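PDB 1Z21: type 3 secretion system regulator YopR from Yersinia pestis, which may regulate assembly of the type III secretion injectisome by controlling secretion or polymerisation of the needle subunit YscF, and is involved in pathogenesis. Local coordinates for residues R72-I84 and L96-L108. Residues are numbered along the deposited sequence; the frame is centred on the assembly and turned at random.
Sequences RWEAILLQVLEGI and LSELINKELMILL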
loop_
_atom_site.group_PDB
_atom_site.type_symbol
_atom_site.label_atom_id
_atom_site.label_comp_id
_atom_site.label_asym_id
_atom_site.label_seq_id
_atom_site.Cartn_x
_atom_site.Cartn_y
_atom_site.Cartn_z
ATOM N N ARG A 72 2.340 1.339 -9.060
ATOM C CA ARG A 72 1.427 1.914 -8.050
ATOM C C ARG A 72 1.527 1.191 -6.716
ATOM O O ARG A 72 1.472 1.813 -5.651
ATOM C CB ARG A 72 -0.025 1.912 -8.536
ATOM C CG ARG A 72 -0.256 2.932 -9.611
ATOM C CD ARG A 72 -1.629 2.937 -10.217
ATOM N NE ARG A 72 -1.622 3.824 -11.372
ATOM C CZ ARG A 72 -2.692 4.274 -11.983
ATOM N NH1 ARG A 72 -3.892 3.931 -11.577
ATOM N NH2 ARG A 72 -2.554 5.084 -13.019
ATOM N N TRP A 73 1.673 -0.133 -6.773
ATOM C CA TRP A 73 1.835 -0.920 -5.551
ATOM C C TRP A 73 3.058 -0.473 -4.742
ATOM O O TRP A 73 2.985 -0.361 -3.530
ATOM C CB TRP A 73 1.943 -2.411 -5.880
ATOM C CG TRP A 73 0.639 -3.078 -6.214
ATOM C CD1 TRP A 73 -0.531 -2.480 -6.557
ATOM C CD2 TRP A 73 0.390 -4.486 -6.248
ATOM N NE1 TRP A 73 -1.502 -3.421 -6.795
ATOM C CE2 TRP A 73 -0.964 -4.665 -6.597
ATOM C CE3 TRP A 73 1.166 -5.617 -5.982
ATOM C CZ2 TRP A 73 -1.549 -5.929 -6.718
ATOM C CZ3 TRP A 73 0.580 -6.869 -6.107
ATOM C CH2 TRP A 73 -0.754 -7.013 -6.464
ATOM N N GLU A 74 4.171 -0.216 -5.425
ATOM C CA GLU A 74 5.414 0.182 -4.772
ATOM C C GLU A 74 5.259 1.521 -4.062
ATOM O O GLU A 74 5.639 1.655 -2.919
ATOM C CB GLU A 74 6.548 0.257 -5.789
ATOM C CG GLU A 74 6.973 -1.109 -6.310
ATOM C CD GLU A 74 7.833 -1.036 -7.555
ATOM O OE1 GLU A 74 7.984 0.060 -8.134
ATOM O OE2 GLU A 74 8.352 -2.092 -7.956
ATOM N N ALA A 75 4.651 2.492 -4.737
ATOM C CA ALA A 75 4.409 3.803 -4.128
ATOM C C ALA A 75 3.468 3.717 -2.943
ATOM O O ALA A 75 3.714 4.320 -1.901
ATOM C CB ALA A 75 3.851 4.760 -5.170
ATOM N N ILE A 76 2.372 2.985 -3.109
ATOM C CA ILE A 76 1.409 2.793 -2.042
ATOM C C ILE A 76 2.058 2.131 -0.827
ATOM O O ILE A 76 1.902 2.607 0.281
ATOM C CB ILE A 76 0.176 1.999 -2.539
ATOM C CG1 ILE A 76 -0.655 2.855 -3.521
ATOM C CG2 ILE A 76 -0.673 1.501 -1.365
ATOM C CD1 ILE A 76 -1.434 4.008 -2.896
ATOM N N LEU A 77 2.796 1.049 -1.043
ATOM C CA LEU A 77 3.428 0.302 0.048
ATOM C C LEU A 77 4.369 1.187 0.866
ATOM O O LEU A 77 4.309 1.192 2.087
ATOM C CB LEU A 77 4.179 -0.941 -0.492
ATOM C CG LEU A 77 3.282 -2.132 -0.878
ATOM C CD1 LEU A 77 4.092 -3.179 -1.638
ATOM C CD2 LEU A 77 2.632 -2.723 0.346
ATOM N N LEU A 78 5.208 1.947 0.171
ATOM C CA LEU A 78 6.143 2.866 0.807
ATOM C C LEU A 78 5.385 3.937 1.591
ATOM O O LEU A 78 5.734 4.239 2.723
ATOM C CB LEU A 78 7.088 3.481 -0.230
ATOM C CG LEU A 78 8.106 2.457 -0.758
ATOM C CD1 LEU A 78 8.825 2.932 -1.998
ATOM C CD2 LEU A 78 9.107 2.107 0.306
ATOM N N GLN A 79 4.313 4.467 1.019
ATOM C CA GLN A 79 3.551 5.500 1.720
ATOM C C GLN A 79 2.793 4.947 2.930
ATOM O O GLN A 79 2.733 5.591 3.961
ATOM C CB GLN A 79 2.620 6.241 0.760
ATOM C CG GLN A 79 1.904 7.446 1.410
ATOM C CD GLN A 79 2.863 8.542 1.859
ATOM O OE1 GLN A 79 3.913 8.756 1.236
ATOM N NE2 GLN A 79 2.500 9.250 2.933
ATOM N N VAL A 80 2.244 3.746 2.819
ATOM C CA VAL A 80 1.626 3.074 3.956
ATOM C C VAL A 80 2.618 3.006 5.135
ATOM O O VAL A 80 2.269 3.324 6.276
ATOM C CB VAL A 80 1.113 1.652 3.577
ATOM C CG1 VAL A 80 0.769 0.836 4.809
ATOM C CG2 VAL A 80 -0.109 1.740 2.671
ATOM N N LEU A 81 3.848 2.585 4.855
ATOM C CA LEU A 81 4.879 2.496 5.892
ATOM C C LEU A 81 5.085 3.827 6.619
ATOM O O LEU A 81 5.287 3.837 7.829
ATOM C CB LEU A 81 6.213 2.028 5.302
ATOM C CG LEU A 81 6.419 0.516 5.178
ATOM C CD1 LEU A 81 7.624 0.242 4.328
ATOM C CD2 LEU A 81 6.587 -0.146 6.539
ATOM N N GLU A 82 5.055 4.940 5.885
ATOM C CA GLU A 82 5.222 6.266 6.496
ATOM C C GLU A 82 4.202 6.582 7.598
ATOM O O GLU A 82 4.503 7.344 8.518
ATOM C CB GLU A 82 5.169 7.380 5.443
ATOM C CG GLU A 82 6.404 7.525 4.578
ATOM C CD GLU A 82 7.656 7.909 5.361
ATOM O OE1 GLU A 82 7.586 8.046 6.595
ATOM O OE2 GLU A 82 8.716 8.076 4.737
ATOM N N GLY A 83 2.996 6.022 7.482
ATOM C CA GLY A 83 1.946 6.210 8.468
ATOM C C GLY A 83 1.798 5.113 9.513
ATOM O O GLY A 83 0.836 5.124 10.271
ATOM N N ILE A 84 2.728 4.162 9.551
ATOM C CA ILE A 84 2.758 3.150 10.608
ATOM C C ILE A 84 4.157 3.090 11.228
ATOM O O ILE A 84 4.526 2.099 11.867
ATOM C CB ILE A 84 2.307 1.766 10.066
ATOM C CG1 ILE A 84 3.314 1.211 9.047
ATOM C CG2 ILE A 84 0.932 1.870 9.424
ATOM C CD1 ILE A 84 2.939 -0.149 8.465
ATOM N N LEU A 96 3.345 -5.645 10.123
ATOM C CA LEU A 96 2.910 -5.131 8.818
ATOM C C LEU A 96 4.087 -4.495 8.091
ATOM O O LEU A 96 4.237 -4.635 6.879
ATOM C CB LEU A 96 1.750 -4.132 8.972
ATOM C CG LEU A 96 1.192 -3.501 7.680
ATOM C CD1 LEU A 96 0.810 -4.544 6.629
ATOM C CD2 LEU A 96 -0.010 -2.602 7.980
ATOM N N SER A 97 4.939 -3.807 8.837
ATOM C CA SER A 97 6.125 -3.204 8.263
ATOM C C SER A 97 7.023 -4.253 7.622
ATOM O O SER A 97 7.565 -4.038 6.545
ATOM C CB SER A 97 6.877 -2.425 9.337
ATOM O OG SER A 97 6.062 -1.371 9.795
ATOM N N GLU A 98 7.161 -5.401 8.284
ATOM C CA GLU A 98 8.020 -6.477 7.789
ATOM C C GLU A 98 7.409 -7.126 6.553
ATOM O O GLU A 98 8.111 -7.424 5.591
ATOM C CB GLU A 98 8.257 -7.534 8.869
ATOM C CG GLU A 98 9.046 -8.754 8.401
ATOM C CD GLU A 98 10.438 -8.427 7.898
ATOM O OE1 GLU A 98 10.921 -7.304 8.134
ATOM O OE2 GLU A 98 11.064 -9.308 7.267
ATOM N N LEU A 99 6.102 -7.347 6.601
ATOM C CA LEU A 99 5.344 -7.844 5.455
ATOM C C LEU A 99 5.547 -6.971 4.227
ATOM O O LEU A 99 5.754 -7.466 3.124
ATOM C CB LEU A 99 3.850 -7.828 5.779
ATOM C CG LEU A 99 3.035 -9.089 5.624
ATOM C CD1 LEU A 99 3.775 -10.292 6.209
ATOM C CD2 LEU A 99 1.706 -8.853 6.335
ATOM N N ILE A 100 5.442 -5.658 4.430
ATOM C CA ILE A 100 5.569 -4.700 3.350
ATOM C C ILE A 100 6.943 -4.795 2.738
ATOM O O ILE A 100 7.103 -4.831 1.520
ATOM C CB ILE A 100 5.289 -3.275 3.857
ATOM C CG1 ILE A 100 3.786 -3.116 4.084
ATOM C CG2 ILE A 100 5.808 -2.237 2.853
ATOM C CD1 ILE A 100 3.399 -1.784 4.706
ATOM N N ASN A 101 7.950 -4.863 3.591
ATOM C CA ASN A 101 9.302 -4.943 3.104
ATOM C C ASN A 101 9.580 -6.236 2.316
ATOM O O ASN A 101 10.320 -6.200 1.350
ATOM C CB ASN A 101 10.279 -4.673 4.247
ATOM C CG ASN A 101 10.238 -3.187 4.700
ATOM O OD1 ASN A 101 10.395 -2.263 3.878
ATOM N ND2 ASN A 101 9.990 -2.958 5.984
ATOM N N LYS A 102 8.949 -7.346 2.694
ATOM C CA LYS A 102 9.091 -8.591 1.932
ATOM C C LYS A 102 8.447 -8.479 0.549
ATOM O O LYS A 102 9.016 -8.933 -0.438
ATOM C CB LYS A 102 8.520 -9.781 2.712
ATOM C CG LYS A 102 9.344 -10.131 3.925
ATOM C CD LYS A 102 9.106 -11.519 4.385
ATOM C CE LYS A 102 9.894 -11.819 5.645
ATOM N NZ LYS A 102 11.339 -11.963 5.364
ATOM N N GLU A 103 7.271 -7.860 0.466
ATOM C CA GLU A 103 6.646 -7.599 -0.838
ATOM C C GLU A 103 7.467 -6.637 -1.691
ATOM O O GLU A 103 7.583 -6.835 -2.888
ATOM C CB GLU A 103 5.216 -7.075 -0.682
ATOM C CG GLU A 103 4.483 -6.798 -2.005
ATOM C CD GLU A 103 4.330 -8.021 -2.914
ATOM O OE1 GLU A 103 4.399 -9.170 -2.424
ATOM O OE2 GLU A 103 4.117 -7.828 -4.129
ATOM N N LEU A 104 8.042 -5.598 -1.086
ATOM C CA LEU A 104 8.853 -4.662 -1.847
ATOM C C LEU A 104 10.067 -5.382 -2.449
ATOM O O LEU A 104 10.461 -5.088 -3.561
ATOM C CB LEU A 104 9.275 -3.455 -1.003
ATOM C CG LEU A 104 8.149 -2.447 -0.759
ATOM C CD1 LEU A 104 8.548 -1.453 0.293
ATOM C CD2 LEU A 104 7.777 -1.707 -2.020
ATOM N N MET A 105 10.616 -6.351 -1.723
ATOM C CA MET A 105 11.762 -7.115 -2.222
ATOM C C MET A 105 11.354 -7.928 -3.439
ATOM O O MET A 105 12.125 -8.048 -4.377
ATOM C CB MET A 105 12.340 -8.002 -1.112
ATOM C CG MET A 105 13.498 -8.909 -1.526
ATOM S SD MET A 105 14.968 -7.960 -1.826
ATOM C CE MET A 105 15.648 -7.853 -0.181
ATOM N N ILE A 106 10.137 -8.458 -3.429
ATOM C CA ILE A 106 9.597 -9.201 -4.569
ATOM C C ILE A 106 9.341 -8.290 -5.774
ATOM O O ILE A 106 9.593 -8.680 -6.910
ATOM C CB ILE A 106 8.319 -9.953 -4.150
ATOM C CG1 ILE A 106 8.672 -11.085 -3.186
ATOM C CG2 ILE A 106 7.556 -10.524 -5.367
ATOM C CD1 ILE A 106 7.473 -11.626 -2.410
ATOM N N LEU A 107 8.855 -7.075 -5.523
ATOM C CA LEU A 107 8.511 -6.141 -6.585
ATOM C C LEU A 107 9.752 -5.514 -7.230
ATOM O O LEU A 107 9.655 -4.865 -8.274
ATOM C CB LEU A 107 7.595 -5.047 -6.038
ATOM C CG LEU A 107 6.187 -5.511 -5.654
ATOM C CD1 LEU A 107 5.425 -4.413 -4.925
ATOM C CD2 LEU A 107 5.411 -5.972 -6.884
ATOM N N LEU A 108 10.910 -5.722 -6.608
ATOM C CA LEU A 108 12.187 -5.297 -7.169
ATOM C C LEU A 108 12.546 -6.209 -8.337
ATOM O O LEU A 108 12.097 -5.982 -9.460
ATOM C CB LEU A 108 13.271 -5.354 -6.095
ATOM C CG LEU A 108 14.687 -4.921 -6.468
ATOM C CD1 LEU A 108 14.706 -3.806 -7.506
ATOM C CD2 LEU A 108 15.421 -4.491 -5.207
#
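Leu77 is the knob of this contact. Its side chain fills a hole on helix 94-107 made by Ile100, Glu103, Leu104 and Leu107. CG stands anti to the carbonyl carbon (chi1 -77°), and the two methyls part ways from there. CD1 of Leu77 rests on the aliphatic part of Glu103, 3.7 Å from its CG, and also touches CD1 of Leu107. CD2 of Leu77 lies alongside CG1 of Ile100 at 3.9 Å.

One turn on, the side chains of Ile100 and Leu81 lie side by side, pointing opposite ways. CG2 of Ile100 meets CD1 of Leu81 at 3.4 Å, tighter than usual for two carbons. The other branch of Ile100 ends in CD1, which touches CG1 of Val80 at 3.7 Å. Past the helix end, Ile84 sends its CD1 between Leu96 and Ser97, 3.6 Å from OG of Ser97. That hydroxyl is hydrogen-bonded to O of Leu93, just before the start of its helix. On one flank, the side chains of Leu78 and Leu104 cross at a slant, with Leu78 CD2 3.6 Å from Leu104 CD1.

At the other end, Leu107 packs against CB of Trp73 and CG of Glu74. The carboxylate of Glu103 reaches the edge of the Trp73 ring, with OE2 4.1 Å from CE3. Its other oxygen, OE1, forms a salt bridge with Arg60 of helix 52-66, while Trp73 NE1 bonds to O of Asp67.

The axes of 72-82 and 96-107 run nearly antiparallel at 157° and come within 10.1 Å of each other, within the five-helix core domain of YopR. No hydrogen bond or salt bridge joins the segments. Their cohesion therefore comes from interlocking leucine and isoleucine side chains, while NE1 of Trp73 and OE1 of Glu103 find their partners outside the two segments.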